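PDB 6JM8: ofchtiv-g5 from Ostrinia furnacalis, which probably hydrolyses the beta-1,4 linkages of chitin, as a group IV insect chitinase of glycoside hydrolase family 18. Local coordinates for residues G251-L256 with A271-P276; V7-T12 with V37-G42; Y193-A198 with Y224-A229. One frame throughout, in Å; residues are numbered along the deposited sequence.

Contact 1: residues G251-L256 with A271-P276; sequences GRTFQL and AGLAGP. With NAG (2-acetamido-2-deoxy-beta-D-glucopyranose), chain B.
The hydroxyl of T253 donates to the carbonyl oxygen of L273, with OG1 and O 2.7 Å apart, and reaches it in the carbonyl plane on a lone pair. OG1 sits between its own backbone N and carbonyl carbon (chi1 72°), which turns it onto the loop and places CG2 beside the backbone N, from where it still reaches L273. A backbone bond backs this one: G272 N gives its hydrogen to T253 O at 3.0 Å, but it comes from above the carbonyl plane and not from a lone-pair direction. T253 therefore grips the 271-276 loop with both side chain and main chain. Next to it, F254 and A271 form an antiparallel non-hydrogen-bonded pair whose side chains diverge. A water lengthens the grip, donating to F254 O at 3.1 Å and accepting from L273 N at 3.0 Å.

The remaining contact is mostly packing against the backbone. G272, having no side chain, lays its CA 3.5 Å from F254 C, close against the strand, and Q255 CB rests 3.6 Å from A271 O. The T253 and L273 side chains cross at about a right angle, with T253 CG2 4.0 Å from L273 CG. The F254 ring meets W318 edge-to-face.

On another side of the strand, R252 runs out extended, and its NH2 lies 3.0 Å from O7 of the chain B sugar while also making a salt bridge to D194. Strand 243-256 pairs with 283-285 and 317-320 here, consistent with the small insertion domain that follows the seventh barrel strand in many family 18 chitinases.

The loop is thus tied down mainly by carbonyls, amides, one threonine hydroxyl and a water, so its hold depends more on backbone course than on bulky side chains, while R252, pointing away from the loop, is held by D194 and lies against the sugar.

Contact 2: residues V7-T12 with V37-G42; sequences VCYYGT and VYAFIG. With NAG (2-acetamido-2-deoxy-beta-D-glucopyranose), chain C.
Four backbone donors and one side-chain hydroxyl join strand 7-11 and the turn after it to strand 37-42, beginning with V37 N to C8 O at 2.9 Å. Y10 N then donates to V37 O, and A39 N to Y10 O. T12 N continues the pairing to A39 O at 3.2 Å, and T12 OG1 adds a second bond to the same oxygen at 2.8 Å. These are the first two parallel strands of the family 18 TIM barrel; the local axes of 7-11 and 37-42 cross at -39°.

Inside the barrel, Y9 and V37 lie side by side. V37 CB stands over one face of the Y9 ring, 4.1 Å from its centroid, and the acetamido methyl C8 of the chain C sugar lies over the opposite face, toward its rim, 3.5 Å from Y9 CE2. A39 CB meets the edge of that ring and also sits over the centre of the F40 ring. F40, preceded by a cis peptide bond, has its ring CE2 3.8 Å from O3 of the same sugar.

On the outer face T12 CG2 presses onto the centre of the Y38 ring, 3.3 Å from its centroid, a close CH-pi contact, and Y38 OH bonds to D57 and N62. A leucine in place of Y38 would probably leave T12 CG2 without a ring face to rest on, and D57 and N62 without this partner.

Contact 3: residues Y193-A198 with Y224-A229; sequences YDMHGA and YNVNNA. With NAG (2-acetamido-2-deoxy-beta-D-glucopyranose), chain D; NAG (2-acetamido-2-deoxy-beta-D-glucopyranose), chain B; NAG (2-acetamido-2-deoxy-beta-D-glucopyranose), chain C.
M195 packs against Y224 and the start of helix 226-236. Its SD lies 4.0 Å from Y224 CB, and a bend at chi2 (-76°) carries CE round to N225 C at 3.7 Å, with V226 CG2 and A229 CB slightly farther off. The M195 carbonyl oxygen comes to the edge of the Y224 ring, 3.6 Å from CD2. H196 adds its imidazole near that ring, the planes 28° apart but slid so far that they barely overlap.

On one face of Y224 rests the acetamido methyl C8 of the chain D sugar, offset toward the rim and 3.9 Å from CD2. Y193 and D194 belong to the Met-Thr-Tyr-Asp signature at the end of the sixth barrel strand of family 18 enzymes, here continuing into the M195 loop. D194 OD2 accepts from O6 of the chain C sugar at 2.8 Å, while its backbone O takes a weak bond from N2 of the chain D sugar; Y193 brings its ring edge to O5 of the chain C sugar. The other carboxylate oxygen, D194 OD1, bonds to Y250 OH.

A second shell positions these groups. Y224 OH bonds to E170 and H196 ND1 to D200. N225, the N-cap residue, accepts from N228 N at 2.8 Å with OD1, nearly in line with its side-chain C=O.

How the contacts relate
Contact 2 is the most central, its centre about 9 Å from the chain centre, with every touching residue buried. Contact 3 is also buried, at the rim of the barrel, whereas contact 1 is partly buried and lies farthest out. Their chemistry follows: parallel strand bonding with aromatic packing in 7-12/37-42, van der Waals contact without direct bonds between segments in 193-198/224-229, and loop-to-strand polar bonds with a water in 251-256/271-276. Contacts 1 and 2 both reach the barrel strands, and helix 226-236 of contact 3 precedes strand 243-256 of contact 1. Contacts 1 and 3 touch, by charge and by packing of F254 and A271 on G197 and A198; contacts 2 and 3 share only the chain C sugar.

Contact 1: residues G251-L256 with A271-P276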
loop_
_atom_site.group_PDB
_atom_site.type_symbol
_atom_site.label_atom_id
_atom_site.label_comp_id
_atom_site.label_asym_id
_atom_site.label_seq_id
_atom_site.Cartn_x
_atom_site.Cartn_y
_atom_site.Cartn_z
ATOM N N GLY A 251 -8.386 4.795 6.659
ATOM C CA GLY A 251 -8.589 4.181 7.949
ATOM C C GLY A 251 -9.491 2.963 7.819
ATOM O O GLY A 251 -10.072 2.698 6.762
ATOM N N ARG A 252 -9.601 2.219 8.916
ATOM C CA ARG A 252 -10.452 1.039 8.976
ATOM C C ARG A 252 -11.485 1.225 10.080
ATOM O O ARG A 252 -11.176 1.764 11.147
ATOM C CB ARG A 252 -9.618 -0.225 9.209
ATOM C CG ARG A 252 -8.625 -0.477 8.085
ATOM C CD ARG A 252 -8.216 -1.933 7.968
ATOM N NE ARG A 252 -7.632 -2.210 6.658
ATOM C CZ ARG A 252 -8.342 -2.517 5.577
ATOM N NH1 ARG A 252 -9.664 -2.596 5.652
ATOM N NH2 ARG A 252 -7.731 -2.749 4.423
ATOM N N THR A 253 -12.716 0.791 9.812
ATOM C CA THR A 253 -13.856 1.097 10.665
ATOM C C THR A 253 -14.453 -0.176 11.250
ATOM O O THR A 253 -14.520 -1.212 10.580
ATOM C CB THR A 253 -14.926 1.876 9.891
ATOM O OG1 THR A 253 -15.589 1.006 8.966
ATOM C CG2 THR A 253 -14.285 3.022 9.121
ATOM N N PHE A 254 -14.895 -0.079 12.504
ATOM C CA PHE A 254 -15.388 -1.207 13.280
ATOM C C PHE A 254 -16.768 -0.889 13.835
ATOM O O PHE A 254 -17.092 0.272 14.102
ATOM C CB PHE A 254 -14.469 -1.535 14.472
ATOM C CG PHE A 254 -13.065 -1.927 14.096
ATOM C CD1 PHE A 254 -12.177 -0.997 13.578
ATOM C CD2 PHE A 254 -12.621 -3.220 14.314
ATOM C CE1 PHE A 254 -10.884 -1.359 13.255
ATOM C CE2 PHE A 254 -11.330 -3.585 13.997
ATOM C CZ PHE A 254 -10.460 -2.655 13.467
ATOM N N GLN A 255 -17.570 -1.931 14.028
ATOM C CA GLN A 255 -18.792 -1.832 14.818
ATOM C C GLN A 255 -18.509 -2.376 16.212
ATOM O O GLN A 255 -18.150 -3.548 16.364
ATOM C CB GLN A 255 -19.955 -2.593 14.181
ATOM C CG GLN A 255 -21.281 -2.337 14.900
ATOM C CD GLN A 255 -22.398 -3.262 14.461
ATOM O OE1 GLN A 255 -22.230 -4.077 13.552
ATOM N NE2 GLN A 255 -23.550 -3.145 15.116
ATOM N N LEU A 256 -18.668 -1.525 17.220
ATOM C CA LEU A 256 -18.420 -1.938 18.592
ATOM C C LEU A 256 -19.515 -2.880 19.075
ATOM O O LEU A 256 -20.696 -2.698 18.766
ATOM C CB LEU A 256 -18.339 -0.717 19.506
ATOM C CG LEU A 256 -17.123 0.189 19.312
ATOM C CD1 LEU A 256 -17.360 1.550 19.945
ATOM C CD2 LEU A 256 -15.881 -0.469 19.892
ATOM N N ALA A 271 -17.517 -4.955 10.522
ATOM C CA ALA A 271 -17.155 -3.712 9.863
ATOM C C ALA A 271 -18.038 -2.561 10.325
ATOM O O ALA A 271 -19.209 -2.745 10.674
ATOM C CB ALA A 271 -17.251 -3.868 8.349
ATOM N N GLY A 272 -17.459 -1.368 10.321
ATOM C CA GLY A 272 -18.136 -0.141 10.666
ATOM C C GLY A 272 -18.605 0.621 9.444
ATOM O O GLY A 272 -18.980 0.035 8.422
ATOM N N LEU A 273 -18.570 1.948 9.545
ATOM C CA LEU A 273 -19.144 2.793 8.508
ATOM C C LEU A 273 -18.393 2.645 7.188
ATOM O O LEU A 273 -17.272 2.129 7.122
ATOM C CB LEU A 273 -19.139 4.264 8.935
ATOM C CG LEU A 273 -17.806 4.993 9.147
ATOM C CD1 LEU A 273 -17.298 5.654 7.864
ATOM C CD2 LEU A 273 -17.960 6.031 10.243
ATOM N N ALA A 274 -19.038 3.113 6.126
ATOM C CA ALA A 274 -18.432 3.271 4.816
ATOM C C ALA A 274 -18.300 4.754 4.494
ATOM O O ALA A 274 -19.002 5.600 5.055
ATOM C CB ALA A 274 -19.261 2.570 3.733
ATOM N N GLY A 275 -17.382 5.060 3.581
ATOM C CA GLY A 275 -17.201 6.412 3.107
ATOM C C GLY A 275 -18.042 6.673 1.875
ATOM O O GLY A 275 -18.445 5.746 1.167
ATOM N N PRO A 276 -18.325 7.948 1.593
ATOM C CA PRO A 276 -19.236 8.262 0.478
ATOM C C PRO A 276 -18.729 7.819 -0.883
ATOM O O PRO A 276 -19.541 7.454 -1.743
ATOM C CB PRO A 276 -19.370 9.791 0.554
ATOM C CG PRO A 276 -18.951 10.157 1.940
ATOM C CD PRO A 276 -17.911 9.152 2.331
HETATM C C1 NAG B . -4.896 -7.264 3.557
HETATM C C2 NAG B . -5.944 -6.437 2.835
HETATM C C3 NAG B . -5.467 -6.059 1.427
HETATM C C4 NAG B . -4.060 -5.468 1.437
HETATM C C5 NAG B . -3.132 -6.363 2.257
HETATM C C6 NAG B . -1.733 -5.820 2.439
HETATM C C7 NAG B . -8.403 -6.615 3.007
HETATM C C8 NAG B . -9.590 -7.526 2.892
HETATM N N2 NAG B . -7.204 -7.165 2.783
HETATM O O3 NAG B . -6.356 -5.090 0.885
HETATM O O4 NAG B . -3.600 -5.355 0.088
HETATM O O5 NAG B . -3.669 -6.572 3.569
HETATM O O6 NAG B . -0.914 -6.818 3.027
HETATM O O7 NAG B . -8.525 -5.432 3.297
HETATM O O HOH W 1 -17.273 2.612 12.149
#

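Contact 2: residues V7-T12 with V37-G42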
loop_
_atom_site.group_PDB
_atom_site.type_symbol
_atom_site.label_atom_id
_atom_site.label_comp_id
_atom_site.label_asym_id
_atom_site.label_seq_id
_atom_site.Cartn_x
_atom_site.Cartn_y
_atom_site.Cartn_z
ATOM N N VAL A 7 6.848 6.941 -3.066
ATOM C CA VAL A 7 6.223 6.010 -4.000
ATOM C C VAL A 7 4.712 6.142 -3.849
ATOM O O VAL A 7 4.137 5.687 -2.854
ATOM C CB VAL A 7 6.688 4.569 -3.752
ATOM C CG1 VAL A 7 6.052 3.624 -4.758
ATOM C CG2 VAL A 7 8.208 4.479 -3.810
ATOM N N CYS A 8 4.060 6.750 -4.840
ATOM C CA CYS A 8 2.633 7.055 -4.774
ATOM C C CYS A 8 1.847 6.014 -5.564
ATOM O O CYS A 8 1.892 5.998 -6.798
ATOM C CB CYS A 8 2.347 8.453 -5.320
ATOM S SG CYS A 8 3.082 9.824 -4.413
ATOM N N TYR A 9 1.106 5.164 -4.857
ATOM C CA TYR A 9 0.181 4.252 -5.514
ATOM C C TYR A 9 -1.104 4.984 -5.878
ATOM O O TYR A 9 -1.658 5.737 -5.073
ATOM C CB TYR A 9 -0.140 3.058 -4.616
ATOM C CG TYR A 9 0.888 1.954 -4.672
ATOM C CD1 TYR A 9 2.021 2.004 -3.876
ATOM C CD2 TYR A 9 0.728 0.864 -5.521
ATOM C CE1 TYR A 9 2.964 1.006 -3.919
ATOM C CE2 TYR A 9 1.672 -0.142 -5.573
ATOM C CZ TYR A 9 2.785 -0.062 -4.765
ATOM O OH TYR A 9 3.736 -1.052 -4.796
ATOM N N TYR A 10 -1.574 4.756 -7.102
ATOM C CA TYR A 10 -2.786 5.384 -7.618
ATOM C C TYR A 10 -3.781 4.284 -7.970
ATOM O O TYR A 10 -3.588 3.558 -8.950
ATOM C CB TYR A 10 -2.467 6.261 -8.832
ATOM C CG TYR A 10 -3.675 6.836 -9.540
ATOM C CD1 TYR A 10 -4.827 7.174 -8.837
ATOM C CD2 TYR A 10 -3.661 7.044 -10.912
ATOM C CE1 TYR A 10 -5.929 7.695 -9.486
ATOM C CE2 TYR A 10 -4.757 7.566 -11.568
ATOM C CZ TYR A 10 -5.887 7.890 -10.848
ATOM O OH TYR A 10 -6.983 8.409 -11.493
ATOM N N GLY A 11 -4.835 4.159 -7.166
ATOM C CA GLY A 11 -5.918 3.250 -7.483
ATOM C C GLY A 11 -6.761 3.800 -8.614
ATOM O O GLY A 11 -7.654 4.622 -8.388
ATOM N N THR A 12 -6.488 3.341 -9.838
ATOM C CA THR A 12 -7.024 3.996 -11.027
ATOM C C THR A 12 -8.544 3.947 -11.104
ATOM O O THR A 12 -9.143 4.797 -11.774
ATOM C CB THR A 12 -6.412 3.372 -12.281
ATOM O OG1 THR A 12 -6.568 1.949 -12.240
ATOM C CG2 THR A 12 -4.938 3.706 -12.347
ATOM N N VAL A 37 2.767 4.852 -9.312
ATOM C CA VAL A 37 2.502 3.447 -9.598
ATOM C C VAL A 37 1.048 3.299 -10.029
ATOM O O VAL A 37 0.131 3.666 -9.283
ATOM C CB VAL A 37 2.813 2.555 -8.386
ATOM C CG1 VAL A 37 2.656 1.098 -8.754
ATOM C CG2 VAL A 37 4.226 2.818 -7.893
ATOM N N TYR A 38 0.846 2.746 -11.223
ATOM C CA TYR A 38 -0.478 2.526 -11.797
ATOM C C TYR A 38 -0.992 1.167 -11.330
ATOM O O TYR A 38 -0.487 0.126 -11.760
ATOM C CB TYR A 38 -0.391 2.596 -13.322
ATOM C CG TYR A 38 -1.704 2.678 -14.073
ATOM C CD1 TYR A 38 -2.530 1.567 -14.202
ATOM C CD2 TYR A 38 -2.095 3.860 -14.691
ATOM C CE1 TYR A 38 -3.721 1.639 -14.902
ATOM C CE2 TYR A 38 -3.279 3.940 -15.398
ATOM C CZ TYR A 38 -4.088 2.827 -15.499
ATOM O OH TYR A 38 -5.272 2.901 -16.195
ATOM N N ALA A 39 -1.996 1.172 -10.458
ATOM C CA ALA A 39 -2.590 -0.047 -9.921
ATOM C C ALA A 39 -4.001 -0.209 -10.468
ATOM O O ALA A 39 -4.782 0.749 -10.450
ATOM C CB ALA A 39 -2.623 -0.001 -8.391
ATOM N N PHE A 40 -4.337 -1.404 -10.966
ATOM C CA PHE A 40 -3.440 -2.548 -11.160
ATOM C C PHE A 40 -3.616 -3.099 -12.575
ATOM O O PHE A 40 -4.661 -2.896 -13.191
ATOM C CB PHE A 40 -3.749 -3.697 -10.191
ATOM C CG PHE A 40 -3.388 -3.441 -8.760
ATOM C CD1 PHE A 40 -2.070 -3.502 -8.334
ATOM C CD2 PHE A 40 -4.382 -3.222 -7.821
ATOM C CE1 PHE A 40 -1.752 -3.299 -7.006
ATOM C CE2 PHE A 40 -4.070 -3.020 -6.498
ATOM C CZ PHE A 40 -2.754 -3.059 -6.087
ATOM N N ILE A 41 -2.620 -3.821 -13.075
ATOM C CA ILE A 41 -2.828 -4.768 -14.154
ATOM C C ILE A 41 -2.857 -6.169 -13.554
ATOM O O ILE A 41 -2.534 -6.377 -12.386
ATOM C CB ILE A 41 -1.756 -4.652 -15.266
ATOM C CG1 ILE A 41 -0.360 -4.935 -14.710
ATOM C CG2 ILE A 41 -1.828 -3.295 -15.951
ATOM C CD1 ILE A 41 0.675 -5.220 -15.781
ATOM N N GLY A 42 -3.256 -7.146 -14.360
ATOM C CA GLY A 42 -3.331 -8.512 -13.881
ATOM C C GLY A 42 -2.788 -9.523 -14.870
ATOM O O GLY A 42 -2.175 -9.152 -15.875
HETATM C C1 NAG C . -2.828 -4.153 -0.257
HETATM C C2 NAG C . -2.803 -3.939 -1.807
HETATM C C3 NAG C . -4.164 -3.469 -2.343
HETATM C C4 NAG C . -5.054 -2.928 -1.240
HETATM C C5 NAG C . -4.239 -2.096 -0.265
HETATM C C6 NAG C . -5.135 -1.481 0.781
HETATM C C7 NAG C . -0.587 -3.407 -2.739
HETATM C C8 NAG C . 0.367 -2.315 -3.107
HETATM N N2 NAG C . -1.749 -3.016 -2.208
HETATM O O3 NAG C . -4.833 -4.511 -3.042
HETATM O O4 NAG C . -6.003 -2.034 -1.804
HETATM O O5 NAG C . -3.285 -2.915 0.426
HETATM O O6 NAG C . -5.417 -2.434 1.794
HETATM O O7 NAG C . -0.306 -4.591 -2.895
#

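Contact 3: residues Y193-A198 with Y224-A229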
loop_
_atom_site.group_PDB
_atom_site.type_symbol
_atom_site.label_atom_id
_atom_site.label_comp_id
_atom_site.label_asym_id
_atom_site.label_seq_id
_atom_site.Cartn_x
_atom_site.Cartn_y
_atom_site.Cartn_z
ATOM N N TYR A 193 0.756 -1.541 6.890
ATOM C CA TYR A 193 -0.594 -1.132 7.252
ATOM C C TYR A 193 -1.465 -2.378 7.191
ATOM O O TYR A 193 -0.973 -3.487 6.960
ATOM C CB TYR A 193 -1.104 -0.009 6.342
ATOM C CG TYR A 193 -0.751 -0.172 4.880
ATOM C CD1 TYR A 193 -1.371 -1.139 4.099
ATOM C CD2 TYR A 193 0.196 0.648 4.277
ATOM C CE1 TYR A 193 -1.057 -1.288 2.764
ATOM C CE2 TYR A 193 0.516 0.505 2.939
ATOM C CZ TYR A 193 -0.113 -0.464 2.188
ATOM O OH TYR A 193 0.197 -0.617 0.857
ATOM N N ASP A 194 -2.769 -2.195 7.404
ATOM C CA ASP A 194 -3.695 -3.315 7.573
ATOM C C ASP A 194 -3.247 -4.237 8.703
ATOM O O ASP A 194 -3.441 -5.453 8.640
ATOM C CB ASP A 194 -3.868 -4.112 6.275
ATOM C CG ASP A 194 -4.377 -3.261 5.132
ATOM O OD1 ASP A 194 -5.171 -2.332 5.383
ATOM O OD2 ASP A 194 -3.974 -3.520 3.979
ATOM N N MET A 195 -2.624 -3.661 9.738
ATOM C CA MET A 195 -2.185 -4.456 10.880
ATOM C C MET A 195 -3.373 -5.068 11.603
ATOM O O MET A 195 -3.325 -6.230 12.024
ATOM C CB MET A 195 -1.366 -3.591 11.837
ATOM C CG MET A 195 -0.116 -2.997 11.218
ATOM S SD MET A 195 1.196 -4.218 11.060
ATOM C CE MET A 195 2.416 -3.277 10.151
ATOM N N HIS A 196 -4.442 -4.295 11.765
ATOM C CA HIS A 196 -5.705 -4.792 12.282
ATOM C C HIS A 196 -6.825 -4.230 11.423
ATOM O O HIS A 196 -6.620 -3.325 10.609
ATOM C CB HIS A 196 -5.896 -4.418 13.753
ATOM C CG HIS A 196 -4.805 -4.929 14.639
ATOM N ND1 HIS A 196 -4.752 -6.235 15.074
ATOM C CD2 HIS A 196 -3.713 -4.316 15.150
ATOM C CE1 HIS A 196 -3.681 -6.402 15.826
ATOM N NE2 HIS A 196 -3.031 -5.254 15.886
ATOM N N GLY A 197 -8.017 -4.778 11.605
ATOM C CA GLY A 197 -9.132 -4.368 10.775
ATOM C C GLY A 197 -10.389 -5.105 11.168
ATOM O O GLY A 197 -10.404 -5.912 12.104
ATOM N N ALA A 198 -11.451 -4.824 10.408
ATOM C CA ALA A 198 -12.782 -5.330 10.725
ATOM C C ALA A 198 -12.846 -6.850 10.769
ATOM O O ALA A 198 -13.798 -7.400 11.333
ATOM C CB ALA A 198 -13.787 -4.795 9.706
ATOM N N TYR A 224 1.591 -6.898 15.900
ATOM C CA TYR A 224 1.473 -6.367 14.542
ATOM C C TYR A 224 1.590 -4.849 14.619
ATOM O O TYR A 224 0.603 -4.141 14.822
ATOM C CB TYR A 224 0.153 -6.789 13.904
ATOM C CG TYR A 224 -0.069 -8.286 13.779
ATOM C CD1 TYR A 224 0.980 -9.184 13.922
ATOM C CD2 TYR A 224 -1.334 -8.798 13.514
ATOM C CE1 TYR A 224 0.777 -10.549 13.808
ATOM C CE2 TYR A 224 -1.547 -10.161 13.398
ATOM C CZ TYR A 224 -0.490 -11.032 13.545
ATOM O OH TYR A 224 -0.697 -12.388 13.432
ATOM N N ASN A 225 2.807 -4.333 14.461
ATOM C CA ASN A 225 2.982 -2.891 14.364
ATOM C C ASN A 225 4.122 -2.578 13.403
ATOM O O ASN A 225 4.875 -3.460 12.979
ATOM C CB ASN A 225 3.202 -2.239 15.742
ATOM C CG ASN A 225 4.359 -2.843 16.514
ATOM O OD1 ASN A 225 5.473 -2.955 16.009
ATOM N ND2 ASN A 225 4.102 -3.215 17.760
ATOM N N VAL A 226 4.230 -1.291 13.061
ATOM C CA VAL A 226 5.152 -0.858 12.015
ATOM C C VAL A 226 6.599 -1.057 12.447
ATOM O O VAL A 226 7.445 -1.482 11.650
ATOM C CB VAL A 226 4.867 0.609 11.640
ATOM C CG1 VAL A 226 5.920 1.137 10.679
ATOM C CG2 VAL A 226 3.481 0.743 11.032
ATOM N N ASN A 227 6.911 -0.758 13.711
ATOM C CA ASN A 227 8.282 -0.909 14.190
ATOM C C ASN A 227 8.735 -2.362 14.111
ATOM O O ASN A 227 9.839 -2.655 13.639
ATOM C CB ASN A 227 8.408 -0.386 15.620
ATOM C CG ASN A 227 9.770 -0.670 16.225
ATOM O OD1 ASN A 227 10.796 -0.244 15.697
ATOM N ND2 ASN A 227 9.786 -1.397 17.335
ATOM N N ASN A 228 7.890 -3.288 14.574
ATOM C CA ASN A 228 8.234 -4.704 14.494
ATOM C C ASN A 228 8.477 -5.133 13.052
ATOM O O ASN A 228 9.444 -5.847 12.764
ATOM C CB ASN A 228 7.129 -5.554 15.120
ATOM C CG ASN A 228 7.260 -5.669 16.625
ATOM O OD1 ASN A 228 8.278 -5.286 17.203
ATOM N ND2 ASN A 228 6.231 -6.213 17.268
ATOM N N ALA A 229 7.614 -4.697 12.131
ATOM C CA ALA A 229 7.744 -5.097 10.735
ATOM C C ALA A 229 9.034 -4.563 10.122
ATOM O O ALA A 229 9.777 -5.305 9.469
ATOM C CB ALA A 229 6.530 -4.615 9.940
HETATM C C1 NAG D . -4.610 -9.714 8.146
HETATM C C2 NAG D . -3.397 -9.032 7.511
HETATM C C3 NAG D . -3.862 -7.991 6.496
HETATM C C4 NAG D . -4.879 -8.562 5.512
HETATM C C5 NAG D . -6.001 -9.353 6.212
HETATM C C6 NAG D . -6.929 -10.132 5.281
HETATM C C7 NAG D . -1.247 -8.737 8.667
HETATM C C8 NAG D . -0.510 -8.014 9.762
HETATM N N2 NAG D . -2.538 -8.414 8.512
HETATM O O1 NAG D . -4.167 -10.746 8.957
HETATM O O3 NAG D . -2.720 -7.510 5.804
HETATM O O4 NAG D . -5.449 -7.441 4.857
HETATM O O5 NAG D . -5.434 -10.301 7.116
HETATM O O6 NAG D . -8.225 -10.318 5.826
HETATM O O7 NAG D . -0.689 -9.555 7.944
HETATM C C1 NAG B . -4.896 -7.264 3.557
HETATM C C2 NAG B . -5.944 -6.437 2.835
HETATM C C3 NAG B . -5.467 -6.059 1.427
HETATM C C4 NAG B . -4.060 -5.468 1.437
HETATM C C5 NAG B . -3.132 -6.363 2.257
HETATM C C6 NAG B . -1.733 -5.820 2.439
HETATM C C7 NAG B . -8.403 -6.615 3.007
HETATM C C8 NAG B . -9.590 -7.526 2.892
HETATM N N2 NAG B . -7.204 -7.165 2.783
HETATM O O3 NAG B . -6.356 -5.090 0.885
HETATM O O4 NAG B . -3.600 -5.355 0.088
HETATM O O5 NAG B . -3.669 -6.572 3.569
HETATM O O6 NAG B . -0.914 -6.818 3.027
HETATM O O7 NAG B . -8.525 -5.432 3.297
HETATM C C1 NAG C . -2.828 -4.153 -0.257
HETATM C C2 NAG C . -2.803 -3.939 -1.807
HETATM C C3 NAG C . -4.164 -3.469 -2.343
HETATM C C4 NAG C . -5.054 -2.928 -1.240
HETATM C C5 NAG C . -4.239 -2.096 -0.265
HETATM C C6 NAG C . -5.135 -1.481 0.781
HETATM C C7 NAG C . -0.587 -3.407 -2.739
HETATM C C8 NAG C . 0.367 -2.315 -3.107
HETATM N N2 NAG C . -1.749 -3.016 -2.208
HETATM O O3 NAG C . -4.833 -4.511 -3.042
HETATM O O4 NAG C . -6.003 -2.034 -1.804
HETATM O O5 NAG C . -3.285 -2.915 0.426
HETATM O O6 NAG C . -5.417 -2.434 1.794
HETATM O O7 NAG C . -0.306 -4.591 -2.895
#